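Local coordinates for CBS domain-containing predicted protein TM0935 (Thermotoga maritima, PDB 1O50), which is of unknown function but, as a tandem CBS-domain protein, probably senses or binds an adenosine-type ligand, as many CBS pairs do, at residues D56-V60 / V132-I138. Numbering follows the deposited sequence.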
loop_
_atom_site.group_PDB
_atom_site.type_symbol
_atom_site.label_atom_id
_atom_site.label_comp_id
_atom_site.label_asym_id
_atom_site.label_seq_id
_atom_site.Cartn_x
_atom_site.Cartn_y
_atom_site.Cartn_z
ATOM N N ASP A 56 -20.582 11.804 -13.151
ATOM C CA ASP A 56 -20.729 13.172 -13.643
ATOM C C ASP A 56 -19.582 14.088 -13.135
ATOM O O ASP A 56 -19.806 15.235 -12.741
ATOM C CB ASP A 56 -22.099 13.753 -13.249
ATOM C CG ASP A 56 -23.273 12.866 -13.675
ATOM O OD1 ASP A 56 -23.267 12.340 -14.821
ATOM O OD2 ASP A 56 -24.248 12.649 -12.914
ATOM N N ASN A 57 -18.356 13.553 -13.132
ATOM C CA ASN A 57 -17.162 14.276 -12.666
ATOM C C ASN A 57 -17.083 14.622 -11.180
ATOM O O ASN A 57 -16.188 15.354 -10.779
ATOM C CB ASN A 57 -16.922 15.534 -13.507
ATOM C CG ASN A 57 -16.337 15.204 -14.846
ATOM O OD1 ASN A 57 -15.333 14.469 -14.923
ATOM N ND2 ASN A 57 -16.966 15.703 -15.920
ATOM N N LYS A 58 -17.993 14.067 -10.379
ATOM C CA LYS A 58 -17.993 14.237 -8.933
ATOM C C LYS A 58 -17.437 12.985 -8.293
ATOM O O LYS A 58 -17.693 11.896 -8.753
ATOM C CB LYS A 58 -19.416 14.470 -8.428
ATOM C CG LYS A 58 -20.174 15.578 -9.162
ATOM C CD LYS A 58 -19.497 16.918 -8.981
ATOM C CE LYS A 58 -20.386 18.082 -9.423
ATOM N NZ LYS A 58 -19.787 19.405 -9.024
ATOM N N LEU A 59 -16.653 13.141 -7.239
ATOM C CA LEU A 59 -16.141 12.012 -6.458
ATOM C C LEU A 59 -17.256 11.370 -5.600
ATOM O O LEU A 59 -17.874 12.030 -4.791
ATOM C CB LEU A 59 -15.001 12.508 -5.581
ATOM C CG LEU A 59 -14.311 11.472 -4.715
ATOM C CD1 LEU A 59 -13.527 10.489 -5.586
ATOM C CD2 LEU A 59 -13.432 12.184 -3.707
ATOM N N VAL A 60 -17.503 10.073 -5.793
ATOM C CA VAL A 60 -18.543 9.363 -5.053
ATOM C C VAL A 60 -18.085 8.140 -4.279
ATOM O O VAL A 60 -18.804 7.692 -3.412
ATOM C CB VAL A 60 -19.800 8.986 -5.935
ATOM C CG1 VAL A 60 -20.431 10.237 -6.513
ATOM C CG2 VAL A 60 -19.456 8.013 -7.022
ATOM N N VAL A 132 -9.452 17.533 -3.692
ATOM C CA VAL A 132 -10.679 17.956 -4.327
ATOM C C VAL A 132 -10.859 19.452 -4.136
ATOM O O VAL A 132 -10.310 20.043 -3.206
ATOM C CB VAL A 132 -11.938 17.190 -3.790
ATOM C CG1 VAL A 132 -11.765 15.682 -3.926
ATOM C CG2 VAL A 132 -12.279 17.569 -2.333
ATOM N N ASP A 133 -11.634 20.049 -5.031
ATOM C CA ASP A 133 -11.986 21.447 -4.911
ATOM C C ASP A 133 -13.275 21.502 -4.114
ATOM O O ASP A 133 -13.617 20.536 -3.436
ATOM C CB ASP A 133 -12.071 22.123 -6.287
ATOM C CG ASP A 133 -13.163 21.546 -7.195
ATOM O OD1 ASP A 133 -14.034 20.772 -6.735
ATOM O OD2 ASP A 133 -13.214 21.845 -8.408
ATOM N N GLU A 134 -13.993 22.614 -4.176
ATOM C CA GLU A 134 -15.120 22.804 -3.278
ATOM C C GLU A 134 -16.426 22.283 -3.836
ATOM O O GLU A 134 -17.461 22.433 -3.199
ATOM C CB GLU A 134 -15.286 24.283 -2.917
ATOM C CG GLU A 134 -15.613 24.467 -1.442
ATOM C CD GLU A 134 -14.387 24.298 -0.550
ATOM O OE1 GLU A 134 -14.087 23.161 -0.117
ATOM O OE2 GLU A 134 -13.722 25.319 -0.288
ATOM N N LYS A 135 -16.380 21.681 -5.021
ATOM C CA LYS A 135 -17.579 21.142 -5.658
ATOM C C LYS A 135 -17.413 19.658 -5.940
ATOM O O LYS A 135 -18.020 19.111 -6.859
ATOM C CB LYS A 135 -17.946 21.940 -6.923
ATOM C CG LYS A 135 -16.854 22.059 -7.992
ATOM C CD LYS A 135 -17.299 23.060 -9.073
ATOM C CE LYS A 135 -16.364 23.085 -10.286
ATOM N NZ LYS A 135 -15.103 23.844 -10.042
ATOM N N GLY A 136 -16.595 19.006 -5.121
ATOM C CA GLY A 136 -16.450 17.563 -5.163
ATOM C C GLY A 136 -15.688 17.011 -6.358
ATOM O O GLY A 136 -15.801 15.815 -6.668
ATOM N N GLU A 137 -14.877 17.845 -6.998
ATOM C CA GLU A 137 -14.152 17.449 -8.203
ATOM C C GLU A 137 -12.670 17.279 -7.948
ATOM O O GLU A 137 -12.076 18.019 -7.177
ATOM C CB GLU A 137 -14.403 18.453 -9.324
ATOM C CG GLU A 137 -15.875 18.503 -9.702
ATOM C CD GLU A 137 -16.168 19.278 -10.977
ATOM O OE1 GLU A 137 -15.218 19.844 -11.573
ATOM O OE2 GLU A 137 -17.362 19.323 -11.369
ATOM N N ILE A 138 -12.089 16.284 -8.605
ATOM C CA ILE A 138 -10.679 15.933 -8.429
ATOM C C ILE A 138 -9.742 16.896 -9.174
ATOM O O ILE A 138 -9.837 17.065 -10.389
ATOM C CB ILE A 138 -10.417 14.458 -8.826
ATOM C CG1 ILE A 138 -11.278 13.534 -7.972
ATOM C CG2 ILE A 138 -8.915 14.085 -8.645
ATOM C CD1 ILE A 138 -11.174 12.082 -8.352
HETATM O O HOH W 1 -13.586 14.853 -10.885
#
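Leu59 N donates to Gly136 O over 2.9 Å in a nearly straight bond (172° at the hydrogen), the single direct backbone hydrogen bond joining the two hairpin ends. A water extends this link: it donates to Asn57 O and accepts from Ile138 N. Beside them Lys58, bent at chi2 (-63°), sends its ammonium to Lys135 O, in the plane of that carbonyl, with NZ and O 2.8 Å apart. The same NZ makes a weak, 3.4 Å salt bridge to Glu137 OE2, while Glu137 CG rests 3.3 Å from Asn57 O. Without the ammonium, as with an alanine here, Lys135 O and the Glu137 carboxylate would probably lose their shared cation, and the Glu137 side chain would be freer to turn. On the apolar side, the two methyls of Leu59 divide the work: CD2 meets Val132 CG1 at 3.9 Å and CD1 meets Ile138 CD1 at 4.0 Å, each pair of side chains crossing at about a right angle. Behind these contacts, Asp133 shapes the turn. Its OD1 accepts from Lys135 N, forming an Asx turn, and from Glu137 N on the other face of the carboxylate, while OD2 pairs with Lys135 NZ. Asp133 N also bonds to Glu137 O, closing the turn that presents Gly136 O. This is an interdomain contact of the tandem CBS pair (Bateman module): the tip of hairpin 50-55/58-64 meets the turn between strands 128-132 and 138-143, and Tyr52 of strand 50-55 touches both Leu59 and Ile138.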